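Local coordinates for uncharacterized protein (Clostridium sporogenes, PDB 4Q0Y) that is of unknown function but folds like a hot-dog thioesterase, with a long antiparallel sheet and two helices, at residues L8-V13 and Q73-Y78; L90-V95 and I105-E110. One frame throughout, in Å; residues are numbered along the deposited sequence.

Interaction 1 (L8-V13 and Q73-Y78); sequences LSSIDV and QPNLKY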
loop_
_atom_site.group_PDB
_atom_site.type_symbol
_atom_site.label_atom_id
_atom_site.label_comp_id
_atom_site.label_asym_id
_atom_site.label_seq_id
_atom_site.Cartn_x
_atom_site.Cartn_y
_atom_site.Cartn_z
ATOM N N LEU B 8 -1.507 -2.033 10.622
ATOM C CA LEU B 8 -0.892 -1.328 11.760
ATOM C C LEU B 8 -1.992 -0.719 12.589
ATOM O O LEU B 8 -2.919 -0.142 12.031
ATOM C CB LEU B 8 -0.009 -0.171 11.310
ATOM C CG LEU B 8 1.422 -0.510 10.953
ATOM C CD1 LEU B 8 1.516 -1.510 9.833
ATOM C CD2 LEU B 8 2.121 0.782 10.583
ATOM N N SER B 9 -1.880 -0.835 13.901
ATOM C CA SER B 9 -2.850 -0.240 14.834
ATOM C C SER B 9 -2.385 1.138 15.306
ATOM O O SER B 9 -3.209 2.005 15.556
ATOM C CB SER B 9 -3.110 -1.166 16.008
ATOM O OG SER B 9 -1.887 -1.524 16.633
ATOM N N SER B 10 -1.070 1.325 15.406
ATOM C CA SER B 10 -0.491 2.615 15.800
ATOM C C SER B 10 1.013 2.630 15.541
ATOM O O SER B 10 1.607 1.570 15.297
ATOM C CB SER B 10 -0.713 2.896 17.291
ATOM O OG SER B 10 -0.100 1.907 18.079
ATOM N N ILE B 11 1.594 3.825 15.618
ATOM C CA ILE B 11 3.043 3.990 15.653
ATOM C C ILE B 11 3.400 4.876 16.846
ATOM O O ILE B 11 3.048 6.037 16.865
ATOM C CB ILE B 11 3.625 4.636 14.359
ATOM C CG1 ILE B 11 3.231 3.868 13.090
ATOM C CG2 ILE B 11 5.143 4.758 14.476
ATOM C CD1 ILE B 11 3.431 4.637 11.798
ATOM N N ASP B 12 4.102 4.321 17.827
ATOM C CA ASP B 12 4.628 5.115 18.943
ATOM C C ASP B 12 5.866 5.862 18.455
ATOM O O ASP B 12 6.702 5.275 17.762
ATOM C CB ASP B 12 4.967 4.250 20.138
ATOM C CG ASP B 12 3.746 3.614 20.736
ATOM O OD1 ASP B 12 2.862 4.371 21.142
ATOM O OD2 ASP B 12 3.672 2.377 20.819
ATOM N N VAL B 13 5.966 7.141 18.820
ATOM C CA VAL B 13 7.019 8.022 18.330
ATOM C C VAL B 13 7.823 8.549 19.523
ATOM O O VAL B 13 7.256 9.066 20.495
ATOM C CB VAL B 13 6.457 9.192 17.513
ATOM C CG1 VAL B 13 7.589 10.077 16.965
ATOM C CG2 VAL B 13 5.567 8.664 16.385
ATOM N N GLN B 73 7.989 2.857 16.878
ATOM C CA GLN B 73 7.531 1.503 17.162
ATOM C C GLN B 73 6.184 1.331 16.479
ATOM O O GLN B 73 5.146 1.664 17.078
ATOM C CB GLN B 73 7.434 1.261 18.664
ATOM C CG GLN B 73 6.967 -0.155 19.032
ATOM C CD GLN B 73 6.747 -0.319 20.525
ATOM O OE1 GLN B 73 7.539 0.164 21.352
ATOM N NE2 GLN B 73 5.658 -0.975 20.882
ATOM N N PRO B 74 6.184 0.822 15.234
ATOM C CA PRO B 74 4.921 0.442 14.611
ATOM C C PRO B 74 4.390 -0.822 15.269
ATOM O O PRO B 74 5.141 -1.805 15.421
ATOM C CB PRO B 74 5.293 0.181 13.140
ATOM C CG PRO B 74 6.737 -0.116 13.157
ATOM C CD PRO B 74 7.312 0.717 14.277
ATOM N N ASN B 75 3.131 -0.764 15.690
ATOM C CA ASN B 75 2.430 -1.860 16.312
ATOM C C ASN B 75 1.514 -2.446 15.262
ATOM O O ASN B 75 0.734 -1.723 14.637
ATOM C CB ASN B 75 1.650 -1.353 17.519
ATOM C CG ASN B 75 2.570 -0.804 18.571
ATOM O OD1 ASN B 75 3.430 -1.522 19.075
ATOM N ND2 ASN B 75 2.467 0.481 18.841
ATOM N N LEU B 76 1.652 -3.741 15.022
ATOM C CA LEU B 76 1.093 -4.336 13.832
ATOM C C LEU B 76 0.565 -5.739 14.001
ATOM O O LEU B 76 0.813 -6.411 15.013
ATOM C CB LEU B 76 2.145 -4.280 12.726
ATOM C CG LEU B 76 3.489 -4.960 13.034
ATOM C CD1 LEU B 76 3.462 -6.462 12.823
ATOM C CD2 LEU B 76 4.580 -4.289 12.204
ATOM N N LYS B 77 -0.141 -6.172 12.978
ATOM C CA LYS B 77 -0.550 -7.580 12.820
ATOM C C LYS B 77 0.088 -8.082 11.557
ATOM O O LYS B 77 0.163 -7.322 10.577
ATOM C CB LYS B 77 -2.062 -7.743 12.719
ATOM C CG LYS B 77 -2.730 -7.305 13.986
ATOM C CD LYS B 77 -4.235 -7.432 13.992
ATOM C CE LYS B 77 -4.710 -6.945 15.369
ATOM N NZ LYS B 77 -4.698 -8.030 16.398
ATOM N N TYR B 78 0.513 -9.349 11.575
ATOM C CA TYR B 78 1.029 -10.017 10.395
ATOM C C TYR B 78 0.508 -11.423 10.230
ATOM O O TYR B 78 0.047 -12.044 11.188
ATOM C CB TYR B 78 2.559 -9.959 10.417
ATOM C CG TYR B 78 3.222 -10.747 11.521
ATOM C CD1 TYR B 78 3.397 -10.190 12.805
ATOM C CD2 TYR B 78 3.700 -12.032 11.287
ATOM C CE1 TYR B 78 4.032 -10.907 13.817
ATOM C CE2 TYR B 78 4.331 -12.775 12.299
ATOM C CZ TYR B 78 4.495 -12.198 13.567
ATOM O OH TYR B 78 5.103 -12.911 14.589
#
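S10 and D12 pair with N75 and Q73 where strand 4-15 runs antiparallel to strand 68-80, inside the curved sheet of a hot-dog-like fold. Around D12 and Q73 the backbone bonds run both ways: D12 N to Q73 O, 3.0 Å, and Q73 N to D12 O, 2.9 Å. Near S9 the register slips by one residue, a beta bulge. S9 N donates to N75 O at 2.9 Å, and L8 CA adds a CA-H...O contact to the same oxygen, while N75 N gives a nearly straight bond to S10 O (2.8 Å, 175°).

The amide of N75 is the polar hub. Its ND2 donates to S10 OG at 3.0 Å and to D12 OD2 at 3.0 Å. D12 OD2 lies in the plane of that amide but is met from above the carboxylate plane. Q73 rises from the sheet with CG trans to the backbone N (chi1 -180°), and its amide leans toward N75, where NE2 donates to OD1 at 2.9 Å. Both ends of the amide are therefore gripped, which fixes its rotation. D12 OD1 also forms a salt bridge with K26.

On the other face L8 CD2 touches P74 CB at 4.1 Å. L8 and I11 on this face pack on F39 of helix 33-44. Strands 26-30 and 83-95 flank the pair.

Interaction 2 (L90-V95 and I105-E110); sequences LLYILV and IFSGTE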
loop_
_atom_site.group_PDB
_atom_site.type_symbol
_atom_site.label_atom_id
_atom_site.label_comp_id
_atom_site.label_asym_id
_atom_site.label_seq_id
_atom_site.Cartn_x
_atom_site.Cartn_y
_atom_site.Cartn_z
ATOM N N LEU B 90 11.125 -2.032 16.084
ATOM C CA LEU B 90 11.798 -0.900 16.707
ATOM C C LEU B 90 12.716 -0.334 15.620
ATOM O O LEU B 90 13.648 -1.012 15.177
ATOM C CB LEU B 90 12.601 -1.336 17.924
ATOM C CG LEU B 90 11.778 -1.994 19.044
ATOM C CD1 LEU B 90 12.685 -2.438 20.164
ATOM C CD2 LEU B 90 10.704 -1.043 19.553
ATOM N N LEU B 91 12.392 0.869 15.153
ATOM C CA LEU B 91 13.081 1.491 14.029
ATOM C C LEU B 91 13.631 2.848 14.405
ATOM O O LEU B 91 13.054 3.561 15.214
ATOM C CB LEU B 91 12.133 1.656 12.855
ATOM C CG LEU B 91 11.299 0.445 12.423
ATOM C CD1 LEU B 91 10.303 0.881 11.362
ATOM C CD2 LEU B 91 12.206 -0.651 11.903
ATOM N N TYR B 92 14.740 3.217 13.759
ATOM C CA TYR B 92 15.202 4.621 13.706
ATOM C C TYR B 92 14.826 5.116 12.323
ATOM O O TYR B 92 15.097 4.434 11.329
ATOM C CB TYR B 92 16.721 4.759 13.929
ATOM C CG TYR B 92 17.318 3.868 15.025
ATOM C CD1 TYR B 92 16.640 3.632 16.245
ATOM C CD2 TYR B 92 18.589 3.326 14.874
ATOM C CE1 TYR B 92 17.188 2.827 17.235
ATOM C CE2 TYR B 92 19.150 2.519 15.864
ATOM C CZ TYR B 92 18.443 2.269 17.037
ATOM O OH TYR B 92 18.992 1.493 18.024
ATOM N N ILE B 93 14.225 6.304 12.243
ATOM C CA ILE B 93 13.825 6.850 10.944
ATOM C C ILE B 93 14.377 8.255 10.776
ATOM O O ILE B 93 14.318 9.046 11.714
ATOM C CB ILE B 93 12.292 6.742 10.723
ATOM C CG1 ILE B 93 11.945 6.987 9.264
ATOM C CG2 ILE B 93 11.514 7.684 11.636
ATOM C CD1 ILE B 93 10.638 6.351 8.845
ATOM N N LEU B 94 14.976 8.503 9.600
ATOM C CA LEU B 94 15.561 9.793 9.238
ATOM C C LEU B 94 14.896 10.198 7.936
ATOM O O LEU B 94 15.097 9.543 6.912
ATOM C CB LEU B 94 17.060 9.633 9.062
ATOM C CG LEU B 94 17.836 9.167 10.283
ATOM C CD1 LEU B 94 19.264 8.805 9.874
ATOM C CD2 LEU B 94 17.818 10.226 11.370
ATOM N N VAL B 95 14.070 11.241 7.980
ATOM C CA VAL B 95 13.189 11.606 6.862
ATOM C C VAL B 95 13.621 12.924 6.230
ATOM O O VAL B 95 13.588 13.964 6.898
ATOM C CB VAL B 95 11.705 11.732 7.293
ATOM C CG1 VAL B 95 10.792 12.087 6.113
ATOM C CG2 VAL B 95 11.219 10.460 7.967
ATOM N N ILE B 105 16.304 2.330 9.779
ATOM C CA ILE B 105 17.283 1.429 10.381
ATOM C C ILE B 105 16.541 0.558 11.393
ATOM O O ILE B 105 15.776 1.065 12.193
ATOM C CB ILE B 105 18.400 2.225 11.101
ATOM C CG1 ILE B 105 19.138 3.164 10.128
ATOM C CG2 ILE B 105 19.385 1.289 11.812
ATOM C CD1 ILE B 105 19.970 4.220 10.832
ATOM N N PHE B 106 16.803 -0.739 11.377
ATOM C CA PHE B 106 16.159 -1.655 12.335
ATOM C C PHE B 106 17.030 -1.664 13.588
ATOM O O PHE B 106 18.177 -2.086 13.532
ATOM C CB PHE B 106 15.991 -3.042 11.723
ATOM C CG PHE B 106 14.861 -3.127 10.733
ATOM C CD1 PHE B 106 14.980 -2.570 9.473
ATOM C CD2 PHE B 106 13.658 -3.720 11.077
ATOM C CE1 PHE B 106 13.931 -2.603 8.575
ATOM C CE2 PHE B 106 12.597 -3.764 10.178
ATOM C CZ PHE B 106 12.738 -3.223 8.918
ATOM N N SER B 107 16.481 -1.167 14.699
ATOM C CA SER B 107 17.172 -1.029 15.989
ATOM C C SER B 107 17.732 -2.368 16.451
ATOM O O SER B 107 17.052 -3.401 16.345
ATOM C CB SER B 107 16.220 -0.507 17.081
ATOM O OG SER B 107 16.899 -0.397 18.330
ATOM N N GLY B 108 18.973 -2.350 16.930
ATOM C CA GLY B 108 19.655 -3.537 17.390
ATOM C C GLY B 108 20.193 -4.428 16.278
ATOM O O GLY B 108 20.579 -5.561 16.550
ATOM N N THR B 109 20.227 -3.895 15.038
ATOM C CA THR B 109 20.737 -4.595 13.868
ATOM C C THR B 109 21.477 -3.639 12.927
ATOM O O THR B 109 21.429 -2.423 13.074
ATOM C CB THR B 109 19.612 -5.269 13.020
ATOM O OG1 THR B 109 19.014 -4.312 12.152
ATOM C CG2 THR B 109 18.528 -5.928 13.874
ATOM N N GLU B 110 22.141 -4.237 11.941
ATOM C CA GLU B 110 22.737 -3.469 10.835
ATOM C C GLU B 110 21.896 -3.508 9.534
ATOM O O GLU B 110 22.424 -3.271 8.429
ATOM C CB GLU B 110 24.178 -3.913 10.619
ATOM C CG GLU B 110 25.063 -3.639 11.822
ATOM C CD GLU B 110 26.515 -3.952 11.524
ATOM O OE1 GLU B 110 27.188 -3.068 10.944
ATOM O OE2 GLU B 110 27.018 -5.040 11.805
HETATM O O HOH W 1 14.864 -4.208 14.870
HETATM O O HOH W 2 20.900 -0.251 17.013
#
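L91 and F106 form a non-hydrogen-bonded antiparallel pair, and Y92 and I105 the hydrogen-bonded pair beside it, in the hairpin of strands 83-95 and 102-106. Y92 N to I105 O and I105 N to Y92 O are both 2.9 Å. Past F106 the chain leaves the strand in a type II beta turn to T109, with G108 at positive phi. S107 N still bonds to L90 O at 2.9 Å, and T109 OG1 donates to F106 O.

The phenol of Y92 reaches across to the turn. Its OH and S107 OG share a hydrogen bond of 2.8 Å. With OG swung opposite its backbone N (chi1 179°), S107 meets the phenol. A water links Y92 OH to G108 N, adding a second tie to the turn. The ring also meets I105 CG2 obliquely, 3.8 Å from CD2 of Y92.

On the opposite face of the sheet, L91 CD2 sits over one face of the F106 ring in a CH-pi contact, 3.6 Å from the centroid and 17° off the normal. M43 of helix 33-44 touches both L91 and F106. F89 meets the F106 ring edge-to-face, and H71 of strand 68-80 stacks on Y92.

In the fold
From the N terminus, strand 4-15 supplies the first half of interaction 1. The chain then passes through strand 26-30, helix 33-44 and strand 52-55 before strand 68-80 returns to close it, a loop of 59 residues. Strand 83-95 follows directly. Interaction 2 closes a much shorter loop of nine residues, as strand 102-106 folds back on 83-95. The two contacts are in series and neither encloses the other. Strands 68-80 and 83-95 are neighbours, so both belong to one continuous sheet. The two interactions touch where Q73 OE1 packs on L90 CD2 and P74 CG on L91 CD1. Helix 33-44 packs against both, on the side of I11 and L91.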